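Local coordinates for MGS-M5 (Unidentified, PDB 4Q3N), which probably interconverts L-lactate and pyruvate with NAD as cofactor, as a four-chain Rossmann-fold dehydrogenase of the lactate/malate dehydrogenase family, at residues 20-25 and 29-34; 50-55 and 59-64; 130-135 and 266-271; 136-141 and 258-263. All coordinates share one frame; numbering follows the deposited sequence. Where two conformers were deposited one is given.

Contact 1. Residues 20-25 and 29-34; sequences YAMVNQ and EELVLL
Helix 13-25 passes strand 30-34 with the CA of Val23 9.0 Å from the CA of Glu29, the nearest backbone approach of the two segments and a spacing that side chains alone can bridge. Leu31 does the bridging in one of its two modelled conformers. Its CG stands anti to the backbone N (chi1 -177°), which sends the two methyls to different helix residues: CD1 meets the CE methyl of Met22 at 3.7 Å, and CD2 lies 4.3 Å from Val23 CG2. Met22 gets there by a bend at chi3 (-67°) that turns CE across the leucine branch. These pieces belong to the beta-alpha-beta unit of strand 5-9, helix 13-25 and strand 30-34 in the Rossmann domain. On the helix, Tyr20 O takes two N-H groups of Asn24 from opposite faces of its plane, the backbone N at 3.0 Å and the amide ND2 at 2.8 Å. ND2 thereby sits over the centre of the Tyr20 ring. Asn24 OD1 in turn accepts from Gln25 NE2 of the second subunit. Only methyl groups meet between these two segments, so cohesion here rests on buried apolar packing, whereas the directional polar bonding of Asn24 serves the helix and the subunit interface.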
loop_
_atom_site.group_PDB
_atom_site.type_symbol
_atom_site.label_atom_id
_atom_site.label_comp_id
_atom_site.label_asym_id
_atom_site.label_seq_id
_atom_site.Cartn_x
_atom_site.Cartn_y
_atom_site.Cartn_z
ATOM N N TYR A 20 2.948 -11.909 -11.110
ATOM C CA TYR A 20 3.817 -10.755 -10.891
ATOM C C TYR A 20 3.017 -9.626 -10.265
ATOM O O TYR A 20 3.537 -8.873 -9.439
ATOM C CB TYR A 20 4.392 -10.265 -12.189
ATOM C CG TYR A 20 5.537 -9.258 -12.126
ATOM C CD1 TYR A 20 6.688 -9.486 -11.340
ATOM C CD2 TYR A 20 5.523 -8.177 -12.961
ATOM C CE1 TYR A 20 7.768 -8.592 -11.415
ATOM C CE2 TYR A 20 6.598 -7.290 -13.046
ATOM C CZ TYR A 20 7.704 -7.531 -12.288
ATOM O OH TYR A 20 8.733 -6.644 -12.456
ATOM N N ALA A 21 1.791 -9.440 -10.738
ATOM C CA ALA A 21 0.948 -8.378 -10.174
ATOM C C ALA A 21 0.707 -8.632 -8.684
ATOM O O ALA A 21 0.757 -7.679 -7.863
ATOM C CB ALA A 21 -0.409 -8.255 -10.977
ATOM N N MET A 22 0.476 -9.901 -8.313
ATOM C CA MET A 22 0.323 -10.259 -6.881
ATOM C C MET A 22 1.560 -9.966 -6.063
ATOM O O MET A 22 1.447 -9.487 -4.927
ATOM C CB MET A 22 -0.034 -11.741 -6.700
ATOM C CG MET A 22 -1.544 -11.969 -7.009
ATOM S SD MET A 22 -2.126 -13.441 -6.196
ATOM C CE MET A 22 -1.196 -14.625 -7.117
ATOM N N VAL A 23 2.728 -10.280 -6.624
ATOM C CA VAL A 23 3.990 -9.963 -5.954
ATOM C C VAL A 23 4.127 -8.448 -5.745
ATOM O O VAL A 23 4.542 -7.988 -4.669
ATOM C CB VAL A 23 5.188 -10.477 -6.746
ATOM C CG1 VAL A 23 6.519 -9.965 -6.141
ATOM C CG2 VAL A 23 5.166 -12.011 -6.760
ATOM N N ASN A 24 3.810 -7.655 -6.757
ATOM C CA ASN A 24 3.939 -6.216 -6.600
ATOM C C ASN A 24 2.872 -5.583 -5.690
ATOM O O ASN A 24 3.105 -4.530 -5.152
ATOM C CB ASN A 24 3.893 -5.580 -7.966
ATOM C CG ASN A 24 5.249 -5.719 -8.671
ATOM O OD1 ASN A 24 6.153 -4.932 -8.382
ATOM N ND2 ASN A 24 5.414 -6.744 -9.535
ATOM N N GLN A 25 1.687 -6.203 -5.617
ATOM C CA GLN A 25 0.639 -5.727 -4.724
ATOM C C GLN A 25 0.752 -6.376 -3.339
ATOM O O GLN A 25 0.042 -5.968 -2.448
ATOM C CB GLN A 25 -0.768 -6.001 -5.317
ATOM C CG GLN A 25 -1.049 -5.174 -6.599
ATOM C CD GLN A 25 -2.531 -5.183 -6.940
ATOM O OE1 GLN A 25 -3.384 -5.203 -6.025
ATOM N NE2 GLN A 25 -2.868 -5.205 -8.255
ATOM N N GLU A 29 0.666 -14.261 0.907
ATOM C CA GLU A 29 1.968 -14.695 1.373
ATOM C C GLU A 29 2.645 -15.750 0.444
ATOM O O GLU A 29 3.851 -15.685 0.195
ATOM C CB GLU A 29 1.836 -15.316 2.756
ATOM C CG GLU A 29 3.204 -15.762 3.329
ATOM C CD GLU A 29 3.122 -16.334 4.733
ATOM O OE1 GLU A 29 2.201 -15.936 5.512
ATOM O OE2 GLU A 29 4.005 -17.158 5.087
ATOM N N GLU A 30 1.878 -16.760 -0.003
ATOM C CA GLU A 30 2.500 -17.956 -0.624
ATOM C C GLU A 30 1.976 -18.214 -2.020
ATOM O O GLU A 30 0.768 -18.245 -2.222
ATOM C CB GLU A 30 2.220 -19.213 0.214
ATOM C CG GLU A 30 2.586 -19.172 1.646
ATOM C CD GLU A 30 2.338 -20.547 2.278
ATOM O OE1 GLU A 30 1.288 -20.704 2.944
ATOM O OE2 GLU A 30 3.150 -21.475 2.031
ATOM N N LEU A 31 2.886 -18.465 -2.953
ATOM C CA LEU A 31 2.551 -18.669 -4.350
ATOM C C LEU A 31 3.239 -19.948 -4.830
ATOM O O LEU A 31 4.433 -20.120 -4.560
ATOM C CB LEU A 31 3.035 -17.463 -5.138
ATOM C CG LEU A 31 2.800 -17.283 -6.612
ATOM C CD1 LEU A 31 1.311 -17.314 -6.817
ATOM C CD2 LEU A 31 3.430 -15.956 -7.081
ATOM N N VAL A 32 2.512 -20.821 -5.526
ATOM C CA VAL A 32 3.144 -22.012 -6.099
ATOM C C VAL A 32 2.815 -22.012 -7.587
ATOM O O VAL A 32 1.658 -21.807 -7.962
ATOM C CB VAL A 32 2.664 -23.301 -5.455
ATOM C CG1 VAL A 32 3.352 -24.514 -6.125
ATOM C CG2 VAL A 32 2.931 -23.308 -3.903
ATOM N N LEU A 33 3.834 -22.199 -8.419
ATOM C CA LEU A 33 3.680 -22.176 -9.864
ATOM C C LEU A 33 3.761 -23.599 -10.410
ATOM O O LEU A 33 4.730 -24.334 -10.107
ATOM C CB LEU A 33 4.781 -21.325 -10.514
ATOM C CG LEU A 33 4.901 -19.900 -9.921
ATOM C CD1 LEU A 33 6.047 -19.200 -10.647
ATOM C CD2 LEU A 33 3.594 -19.074 -10.096
ATOM N N LEU A 34 2.755 -23.993 -11.188
ATOM C CA LEU A 34 2.727 -25.325 -11.815
ATOM C C LEU A 34 2.725 -25.185 -13.325
ATOM O O LEU A 34 1.996 -24.366 -13.871
ATOM C CB LEU A 34 1.479 -26.111 -11.403
ATOM C CG LEU A 34 1.569 -27.089 -10.238
ATOM C CD1 LEU A 34 2.083 -26.356 -9.009
ATOM C CD2 LEU A 34 0.175 -27.729 -9.971
#

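Contact 2. Residues 50-55 and 59-64; sequences HGLAFG and MSIKAG
Leu52 O accepts the backbone N-H of Gly55 at 2.9 Å, a bond that closes a turn in the connection from helix 38-49 to strand 60-63, one of the two edge strands, within this chain, of the parallel Rossmann sheet. This turn presents the Leu52 side chain to the start of the strand. With CG anti to the carbonyl carbon (chi1 -82°), the forked end divides its contacts. CD2 rests 3.9 Å from Met59 CB and 4.1 Å from Met59 SD, while CD1 approaches the Met59 backbone, 3.6 Å from its carbonyl O. The two side chains cross at about a right angle, and a bend at chi3 (66°) turns the Met59 methyl away from the leucine. Val23 of helix 13-25 packs on Leu52, Met59 and Ile61 alike, which makes the cluster a shared apolar patch between loop, strand and helix. The loop also meets the second subunit, where Ala53 packs on Ser165 and Phe54 on Arg240 of that chain. With an alanine at Leu52 both methyl branches go, and a gap would probably open beside Met59 CB and the Ile61 terminal methyl, leaving the loop without this apolar hold on the strand. Farther along the strand, the reach of the leucine ends where Leu52 CD1 meets the terminal methyl of Ile61, CD1 to CD1, at 4.1 Å.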
loop_
_atom_site.group_PDB
_atom_site.type_symbol
_atom_site.label_atom_id
_atom_site.label_comp_id
_atom_site.label_asym_id
_atom_site.label_seq_id
_atom_site.Cartn_x
_atom_site.Cartn_y
_atom_site.Cartn_z
ATOM N N HIS A 50 13.613 -13.101 -7.325
ATOM C CA HIS A 50 14.700 -12.143 -7.374
ATOM C C HIS A 50 14.239 -10.694 -7.222
ATOM O O HIS A 50 15.053 -9.814 -7.019
ATOM C CB HIS A 50 15.488 -12.321 -8.687
ATOM C CG HIS A 50 16.183 -13.634 -8.748
ATOM N ND1 HIS A 50 16.744 -14.148 -9.906
ATOM C CD2 HIS A 50 16.410 -14.552 -7.784
ATOM C CE1 HIS A 50 17.286 -15.325 -9.645
ATOM N NE2 HIS A 50 17.103 -15.595 -8.358
ATOM N N GLY A 51 12.963 -10.426 -7.374
ATOM C CA GLY A 51 12.492 -9.050 -7.172
ATOM C C GLY A 51 11.986 -8.817 -5.728
ATOM O O GLY A 51 11.732 -7.670 -5.320
ATOM N N LEU A 52 11.881 -9.885 -4.928
ATOM C CA LEU A 52 11.238 -9.762 -3.599
ATOM C C LEU A 52 11.980 -8.889 -2.646
ATOM O O LEU A 52 11.357 -8.301 -1.762
ATOM C CB LEU A 52 11.033 -11.165 -2.922
ATOM C CG LEU A 52 9.797 -11.982 -3.358
ATOM C CD1 LEU A 52 9.754 -13.375 -2.656
ATOM C CD2 LEU A 52 8.496 -11.217 -3.054
ATOM N N ALA A 53 13.312 -8.807 -2.753
ATOM C CA ALA A 53 13.990 -7.968 -1.780
ATOM C C ALA A 53 13.550 -6.520 -1.982
ATOM O O ALA A 53 13.825 -5.669 -1.133
ATOM C CB ALA A 53 15.515 -8.092 -1.893
ATOM N N PHE A 54 12.881 -6.240 -3.108
ATOM C CA PHE A 54 12.398 -4.873 -3.403
ATOM C C PHE A 54 10.896 -4.792 -3.346
ATOM O O PHE A 54 10.326 -3.834 -3.850
ATOM C CB PHE A 54 12.853 -4.396 -4.806
ATOM C CG PHE A 54 14.336 -4.215 -4.903
ATOM C CD1 PHE A 54 15.037 -3.623 -3.859
ATOM C CD2 PHE A 54 15.034 -4.742 -5.956
ATOM C CE1 PHE A 54 16.414 -3.471 -3.912
ATOM C CE2 PHE A 54 16.394 -4.591 -6.029
ATOM C CZ PHE A 54 17.093 -3.961 -5.010
ATOM N N GLY A 55 10.249 -5.798 -2.769
ATOM C CA GLY A 55 8.812 -5.920 -2.937
ATOM C C GLY A 55 8.174 -5.436 -1.625
ATOM O O GLY A 55 8.872 -5.291 -0.633
ATOM N N MET A 59 7.259 -12.967 0.909
ATOM C CA MET A 59 6.510 -14.050 0.279
ATOM C C MET A 59 7.331 -15.287 0.158
ATOM O O MET A 59 8.549 -15.224 0.166
ATOM C CB MET A 59 6.042 -13.641 -1.145
ATOM C CG MET A 59 5.049 -12.481 -1.113
ATOM S SD MET A 59 4.516 -11.977 -2.763
ATOM C CE MET A 59 3.602 -13.437 -3.297
ATOM N N SER A 60 6.640 -16.413 0.031
ATOM C CA SER A 60 7.236 -17.700 -0.303
ATOM C C SER A 60 6.778 -18.067 -1.709
ATOM O O SER A 60 5.573 -18.201 -1.958
ATOM C CB SER A 60 6.801 -18.779 0.679
ATOM O OG SER A 60 7.549 -18.726 1.867
ATOM N N ILE A 61 7.711 -18.204 -2.642
ATOM C CA ILE A 61 7.344 -18.529 -4.028
ATOM C C ILE A 61 8.166 -19.709 -4.545
ATOM O O ILE A 61 9.393 -19.714 -4.395
ATOM C CB ILE A 61 7.576 -17.325 -4.988
ATOM C CG1 ILE A 61 6.883 -16.055 -4.455
ATOM C CG2 ILE A 61 7.113 -17.695 -6.462
ATOM C CD1 ILE A 61 7.129 -14.838 -5.405
ATOM N N LYS A 62 7.503 -20.716 -5.113
ATOM C CA LYS A 62 8.252 -21.844 -5.670
ATOM C C LYS A 62 7.516 -22.486 -6.849
ATOM O O LYS A 62 6.305 -22.294 -7.017
ATOM C CB LYS A 62 8.494 -22.892 -4.596
ATOM C CG LYS A 62 7.282 -23.713 -4.320
ATOM C CD LYS A 62 7.547 -24.745 -3.200
ATOM C CE LYS A 62 6.295 -25.597 -2.971
ATOM N NZ LYS A 62 6.626 -26.846 -2.267
ATOM N N ALA A 63 8.234 -23.253 -7.683
ATOM C CA ALA A 63 7.554 -24.096 -8.669
ATOM C C ALA A 63 7.131 -25.340 -7.915
ATOM O O ALA A 63 7.891 -25.807 -7.085
ATOM C CB ALA A 63 8.541 -24.499 -9.892
ATOM N N GLY A 64 5.967 -25.917 -8.186
ATOM C CA GLY A 64 5.620 -27.128 -7.441
ATOM C C GLY A 64 4.898 -28.153 -8.284
ATOM O O GLY A 64 4.998 -28.103 -9.511
#

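Contact 3. Residues 130-135 and 266-271; sequences AWKESG and EDQVYI
Trp131 and Tyr270 bring the end of helix 123-134 against the start of strand 270-278, and their closest atoms are Trp131 CB and Tyr270 OH at 3.5 Å. Tyr270 CE1 follows at 3.6 Å from the same CB, and Trp131 CD2 lies in the plane of the phenol ring at its edge. The aromatic pair is oblique: the indole five-membered ring and the phenol have centroids 5.8 Å apart and planes inclined by 48°. Trp131 presents its indole with CG anti to the backbone N (chi1 166°), which carries the six-membered ring out to Gln268. There NE2 of Gln268 sits at the ring edge, 3.9 Å from Trp131 CZ3, with amide and indole planes 54° apart.

In the next shell, one of the two modelled conformers of Lys132 lays its CD over an indole face, and Trp131 meets edge-to-face the ring of Tyr128, whose OH also takes a weak hydrogen bond from Gln268 NE2. Tyr270 OH is hydrogen-bonded to Val141 O, which fixes the phenol end beside the tryptophan. Gln268 is the centre of an inverse gamma turn, and its carbonyl O is held by Arg306 NH1. Ser134 OG donates to Trp131 O at 2.9 Å where the helix closes. If Trp131 became an alanine, the phenol of Tyr270 and the amide of Gln268 would probably be left without their indole partner, and a gap would open between helix and strand. The chemistry across the contact is thus mainly aromatic and van der Waals, joining the NAD-binding and C-terminal domains, with the polar tyrosine tip satisfied by a backbone carbonyl.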
loop_
_atom_site.group_PDB
_atom_site.type_symbol
_atom_site.label_atom_id
_atom_site.label_comp_id
_atom_site.label_asym_id
_atom_site.label_seq_id
_atom_site.Cartn_x
_atom_site.Cartn_y
_atom_site.Cartn_z
ATOM N N ALA A 130 -14.867 -27.165 -15.400
ATOM C CA ALA A 130 -14.114 -27.321 -14.162
ATOM C C ALA A 130 -15.080 -27.599 -13.009
ATOM O O ALA A 130 -14.812 -28.435 -12.144
ATOM C CB ALA A 130 -13.276 -26.068 -13.881
ATOM N N TRP A 131 -16.222 -26.927 -13.019
ATOM C CA TRP A 131 -17.191 -27.141 -11.947
ATOM C C TRP A 131 -17.644 -28.610 -11.922
ATOM O O TRP A 131 -17.559 -29.299 -10.885
ATOM C CB TRP A 131 -18.396 -26.187 -12.086
ATOM C CG TRP A 131 -19.551 -26.618 -11.213
ATOM C CD1 TRP A 131 -19.507 -26.873 -9.860
ATOM C CD2 TRP A 131 -20.906 -26.864 -11.621
ATOM N NE1 TRP A 131 -20.749 -27.259 -9.413
ATOM C CE2 TRP A 131 -21.620 -27.283 -10.471
ATOM C CE3 TRP A 131 -21.588 -26.774 -12.841
ATOM C CZ2 TRP A 131 -22.982 -27.627 -10.512
ATOM C CZ3 TRP A 131 -22.926 -27.103 -12.880
ATOM C CH2 TRP A 131 -23.619 -27.531 -11.717
ATOM N N LYS A 132 -18.091 -29.104 -13.076
ATOM C CA LYS A 132 -18.564 -30.476 -13.181
ATOM C C LYS A 132 -17.480 -31.491 -12.852
ATOM O O LYS A 132 -17.743 -32.471 -12.200
ATOM C CB LYS A 132 -19.113 -30.747 -14.588
ATOM C CG LYS A 132 -20.346 -29.936 -14.904
ATOM C CD LYS A 132 -21.381 -30.149 -13.813
ATOM C CE LYS A 132 -22.498 -31.043 -14.273
ATOM N NZ LYS A 132 -23.511 -30.248 -15.009
ATOM N N GLU A 133 -16.257 -31.268 -13.311
ATOM C CA GLU A 133 -15.251 -32.311 -13.120
ATOM C C GLU A 133 -14.704 -32.271 -11.695
ATOM O O GLU A 133 -14.114 -33.238 -11.219
ATOM C CB GLU A 133 -14.123 -32.158 -14.130
ATOM C CG GLU A 133 -14.585 -32.280 -15.606
ATOM C CD GLU A 133 -15.042 -33.706 -15.945
ATOM O OE1 GLU A 133 -14.691 -34.635 -15.191
ATOM O OE2 GLU A 133 -15.752 -33.897 -16.947
ATOM N N SER A 134 -14.888 -31.145 -11.012
ATOM C CA SER A 134 -14.293 -31.000 -9.699
ATOM C C SER A 134 -15.105 -31.692 -8.624
ATOM O O SER A 134 -14.536 -32.124 -7.621
ATOM C CB SER A 134 -14.118 -29.517 -9.328
ATOM O OG SER A 134 -15.379 -28.944 -9.008
ATOM N N GLY A 135 -16.424 -31.787 -8.798
ATOM C CA GLY A 135 -17.251 -32.369 -7.741
ATOM C C GLY A 135 -17.544 -31.341 -6.647
ATOM O O GLY A 135 -18.214 -31.637 -5.661
ATOM N N GLU A 266 -30.986 -19.508 -19.334
ATOM C CA GLU A 266 -30.576 -20.884 -19.040
ATOM C C GLU A 266 -30.005 -21.017 -17.633
ATOM O O GLU A 266 -29.138 -20.231 -17.243
ATOM C CB GLU A 266 -29.531 -21.358 -20.067
ATOM C CG GLU A 266 -29.455 -22.854 -20.250
ATOM C CD GLU A 266 -30.641 -23.410 -21.059
ATOM O OE1 GLU A 266 -30.668 -23.284 -22.303
ATOM O OE2 GLU A 266 -31.563 -23.955 -20.437
ATOM N N ASP A 267 -30.482 -22.002 -16.883
ATOM C CA ASP A 267 -29.998 -22.220 -15.528
ATOM C C ASP A 267 -28.626 -22.894 -15.525
ATOM O O ASP A 267 -27.756 -22.550 -14.723
ATOM C CB ASP A 267 -31.011 -23.065 -14.756
ATOM C CG ASP A 267 -32.248 -22.275 -14.370
ATOM O OD1 ASP A 267 -32.335 -21.076 -14.713
ATOM O OD2 ASP A 267 -33.134 -22.850 -13.713
ATOM N N GLN A 268 -28.431 -23.852 -16.431
ATOM C CA GLN A 268 -27.207 -24.651 -16.395
ATOM C C GLN A 268 -26.125 -24.126 -17.354
ATOM O O GLN A 268 -25.738 -24.794 -18.328
ATOM C CB GLN A 268 -27.553 -26.114 -16.679
ATOM C CG GLN A 268 -28.297 -26.750 -15.509
ATOM C CD GLN A 268 -27.351 -27.063 -14.349
ATOM O OE1 GLN A 268 -27.563 -26.614 -13.225
ATOM N NE2 GLN A 268 -26.307 -27.866 -14.626
ATOM N N VAL A 269 -25.670 -22.909 -17.075
ATOM C CA VAL A 269 -24.519 -22.299 -17.715
ATOM C C VAL A 269 -23.769 -21.471 -16.725
ATOM O O VAL A 269 -24.378 -20.898 -15.802
ATOM C CB VAL A 269 -24.872 -21.350 -18.873
ATOM C CG1 VAL A 269 -25.397 -22.111 -20.066
ATOM C CG2 VAL A 269 -25.886 -20.292 -18.428
ATOM N N TYR A 270 -22.450 -21.387 -16.909
ATOM C CA TYR A 270 -21.657 -20.388 -16.232
ATOM C C TYR A 270 -21.700 -19.213 -17.157
ATOM O O TYR A 270 -21.604 -19.390 -18.395
ATOM C CB TYR A 270 -20.228 -20.858 -15.994
ATOM C CG TYR A 270 -20.006 -21.427 -14.598
ATOM C CD1 TYR A 270 -20.512 -22.694 -14.254
ATOM C CD2 TYR A 270 -19.297 -20.703 -13.628
ATOM C CE1 TYR A 270 -20.299 -23.236 -12.984
ATOM C CE2 TYR A 270 -19.056 -21.251 -12.345
ATOM C CZ TYR A 270 -19.577 -22.501 -12.035
ATOM O OH TYR A 270 -19.373 -23.044 -10.787
ATOM N N ILE A 271 -21.879 -18.023 -16.594
ATOM C CA ILE A 271 -22.008 -16.823 -17.417
ATOM C C ILE A 271 -21.650 -15.583 -16.585
ATOM O O ILE A 271 -21.704 -15.633 -15.363
ATOM C CB ILE A 271 -23.463 -16.750 -17.995
ATOM C CG1 ILE A 271 -23.598 -15.717 -19.115
ATOM C CG2 ILE A 271 -24.477 -16.592 -16.856
ATOM C CD1 ILE A 271 -24.990 -15.834 -19.822
#

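Contact 4. Residues 136-141 and 258-263; sequences LHHSRV and LNNGVY
His138 opens a short 3-10 segment, 138-140, and faces the loop that carries a type I' turn from Asn259 to Val262; the first belongs to the NAD-binding domain and the second to the C-terminal domain, which the contact joins. Its chi1 of 49° places CG between the backbone N and the carbonyl carbon. From CB outward, the first neighbours belong to Leu258: His138 CB lies 4.0 Å from the CD2 methyl. At CG the approach tightens, with Leu258 CD2 only 3.7 Å away, and the ring atoms CD2 and ND1 pass the same methyl at longer range. This is a CH-pi contact over the face, 21° off the ring normal. The opposite face is covered by His137 CE1, so the imidazole is sandwiched between a leucine methyl and the preceding histidine. At the tip, CE1 and NE2 reach Asn260, whose ND2 stands 3.7 Å from His138 NE2; ring and amide planes are 68° apart, and the approach is oblique.

Two side-chain links shape the flanks. His137 ND1 shares a hydrogen bond with Ser139 OG at 2.7 Å. On the turn, Asn259 OD1 receives Tyr263 N in its carbonyl plane, on a lone pair, at 2.7 Å, and Asn259 ND2 donates back to Tyr263 O, so one side-chain amide pairs with both the N-H and the C=O of Tyr263, just past the turn. Between the main chains a single water completes the junction, donating to His138 O at 3.0 Å and accepting from Leu258 N at 2.9 Å.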
loop_
_atom_site.group_PDB
_atom_site.type_symbol
_atom_site.label_atom_id
_atom_site.label_comp_id
_atom_site.label_asym_id
_atom_site.label_seq_id
_atom_site.Cartn_x
_atom_site.Cartn_y
_atom_site.Cartn_z
ATOM N N LEU A 136 -17.039 -30.125 -6.811
ATOM C CA LEU A 136 -17.191 -29.087 -5.771
ATOM C C LEU A 136 -18.499 -28.359 -5.922
ATOM O O LEU A 136 -19.100 -28.376 -6.980
ATOM C CB LEU A 136 -16.041 -28.058 -5.853
ATOM C CG LEU A 136 -14.623 -28.566 -5.593
ATOM C CD1 LEU A 136 -13.580 -27.487 -5.915
ATOM C CD2 LEU A 136 -14.549 -28.998 -4.120
ATOM N N HIS A 137 -18.919 -27.661 -4.876
ATOM C CA HIS A 137 -20.120 -26.862 -4.976
ATOM C C HIS A 137 -19.890 -25.667 -5.923
ATOM O O HIS A 137 -18.804 -25.108 -6.000
ATOM C CB HIS A 137 -20.548 -26.376 -3.587
ATOM C CG HIS A 137 -21.869 -25.694 -3.579
ATOM N ND1 HIS A 137 -21.996 -24.319 -3.623
ATOM C CD2 HIS A 137 -23.130 -26.192 -3.527
ATOM C CE1 HIS A 137 -23.279 -24.000 -3.581
ATOM N NE2 HIS A 137 -23.987 -25.118 -3.537
ATOM N N HIS A 138 -20.910 -25.249 -6.645
ATOM C CA HIS A 138 -20.656 -24.224 -7.654
ATOM C C HIS A 138 -20.264 -22.898 -7.004
ATOM O O HIS A 138 -19.677 -22.065 -7.676
ATOM C CB HIS A 138 -21.875 -24.034 -8.565
ATOM C CG HIS A 138 -23.159 -23.858 -7.826
ATOM N ND1 HIS A 138 -23.645 -22.615 -7.467
ATOM C CD2 HIS A 138 -24.055 -24.765 -7.367
ATOM C CE1 HIS A 138 -24.791 -22.767 -6.826
ATOM N NE2 HIS A 138 -25.060 -24.061 -6.750
ATOM N N SER A 139 -20.541 -22.692 -5.707
ATOM C CA SER A 139 -20.105 -21.395 -5.114
ATOM C C SER A 139 -18.562 -21.324 -4.943
ATOM O O SER A 139 -18.012 -20.275 -4.586
ATOM C CB SER A 139 -20.772 -21.164 -3.749
ATOM O OG SER A 139 -20.433 -22.216 -2.857
ATOM N N ARG A 140 -17.898 -22.470 -5.095
ATOM C CA ARG A 140 -16.435 -22.603 -4.921
ATOM C C ARG A 140 -15.706 -22.726 -6.243
ATOM O O ARG A 140 -14.501 -22.988 -6.280
ATOM C CB ARG A 140 -16.116 -23.863 -4.109
ATOM C CG ARG A 140 -17.017 -24.029 -2.884
ATOM C CD ARG A 140 -16.458 -23.271 -1.670
ATOM N NE ARG A 140 -15.196 -23.838 -1.183
ATOM C CZ ARG A 140 -14.417 -23.233 -0.284
ATOM N NH1 ARG A 140 -14.803 -22.067 0.251
ATOM N NH2 ARG A 140 -13.281 -23.803 0.119
ATOM N N VAL A 141 -16.445 -22.624 -7.334
ATOM C CA VAL A 141 -15.771 -22.653 -8.662
ATOM C C VAL A 141 -16.262 -21.486 -9.485
ATOM O O VAL A 141 -17.466 -21.341 -9.689
ATOM C CB VAL A 141 -16.059 -23.972 -9.447
ATOM C CG1 VAL A 141 -15.398 -23.925 -10.866
ATOM C CG2 VAL A 141 -15.569 -25.164 -8.648
ATOM N N LEU A 258 -22.442 -19.839 -12.000
ATOM C CA LEU A 258 -23.528 -20.688 -12.458
ATOM C C LEU A 258 -24.841 -19.932 -12.264
ATOM O O LEU A 258 -25.224 -19.650 -11.111
ATOM C CB LEU A 258 -23.562 -22.002 -11.686
ATOM C CG LEU A 258 -24.643 -22.995 -12.154
ATOM C CD1 LEU A 258 -24.271 -23.605 -13.575
ATOM C CD2 LEU A 258 -24.896 -24.119 -11.127
ATOM N N ASN A 259 -25.544 -19.623 -13.353
ATOM C CA ASN A 259 -26.802 -18.862 -13.217
ATOM C C ASN A 259 -27.764 -19.538 -12.245
ATOM O O ASN A 259 -28.165 -18.945 -11.235
ATOM C CB ASN A 259 -27.517 -18.675 -14.553
ATOM C CG ASN A 259 -28.846 -17.905 -14.379
ATOM O OD1 ASN A 259 -28.879 -16.880 -13.714
ATOM N ND2 ASN A 259 -29.936 -18.429 -14.929
ATOM N N ASN A 260 -28.136 -20.775 -12.559
ATOM C CA ASN A 260 -28.888 -21.590 -11.589
ATOM C C ASN A 260 -30.211 -20.919 -11.195
ATOM O O ASN A 260 -30.612 -20.954 -10.036
ATOM C CB ASN A 260 -28.027 -21.838 -10.341
ATOM C CG ASN A 260 -28.541 -22.977 -9.459
ATOM O OD1 ASN A 260 -29.101 -23.925 -9.940
ATOM N ND2 ASN A 260 -28.321 -22.870 -8.153
ATOM N N GLY A 261 -30.893 -20.304 -12.153
ATOM C CA GLY A 261 -32.223 -19.778 -11.856
ATOM C C GLY A 261 -32.220 -18.330 -11.341
ATOM O O GLY A 261 -33.262 -17.736 -11.158
ATOM N N VAL A 262 -31.057 -17.740 -11.127
ATOM C CA VAL A 262 -31.079 -16.371 -10.619
ATOM C C VAL A 262 -31.634 -15.437 -11.688
ATOM O O VAL A 262 -32.599 -14.727 -11.420
ATOM C CB VAL A 262 -29.712 -15.873 -10.147
ATOM C CG1 VAL A 262 -29.831 -14.376 -9.788
ATOM C CG2 VAL A 262 -29.250 -16.679 -8.919
ATOM N N TYR A 263 -31.069 -15.468 -12.902
ATOM C CA TYR A 263 -31.627 -14.703 -14.012
ATOM C C TYR A 263 -32.555 -15.627 -14.814
ATOM O O TYR A 263 -32.508 -16.871 -14.654
ATOM C CB TYR A 263 -30.481 -14.097 -14.876
ATOM C CG TYR A 263 -29.780 -12.913 -14.220
ATOM C CD1 TYR A 263 -28.831 -13.105 -13.200
ATOM C CD2 TYR A 263 -30.082 -11.594 -14.600
ATOM C CE1 TYR A 263 -28.203 -12.029 -12.576
ATOM C CE2 TYR A 263 -29.438 -10.498 -13.999
ATOM C CZ TYR A 263 -28.511 -10.718 -12.971
ATOM O OH TYR A 263 -27.879 -9.648 -12.357
HETATM O O HOH W 1 -21.081 -20.118 -9.507
#

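Overall arrangement
The four contacts form two pairs. Contacts 1 and 2 have centres about 7 Å apart and are joined by neighbouring strands, with probable hydrogen bonds from Leu33 N to Lys62 O and from Gly64 N to Leu33 O, both 2.8 Å; both also touch the second subunit. Contacts 3 and 4 are again about 7 Å apart between centres, contact 4 nested inside the chain loop that contact 3 closes, with Asp267 O and Asn260 N 2.8 Å apart; both connect the two domains. Centres of contacts 1 and 3 are about 27 Å apart, those of contacts 2 and 3 about 34 Å. The sodium site at Ile198, Met201 and Ile204 involves none of the segments.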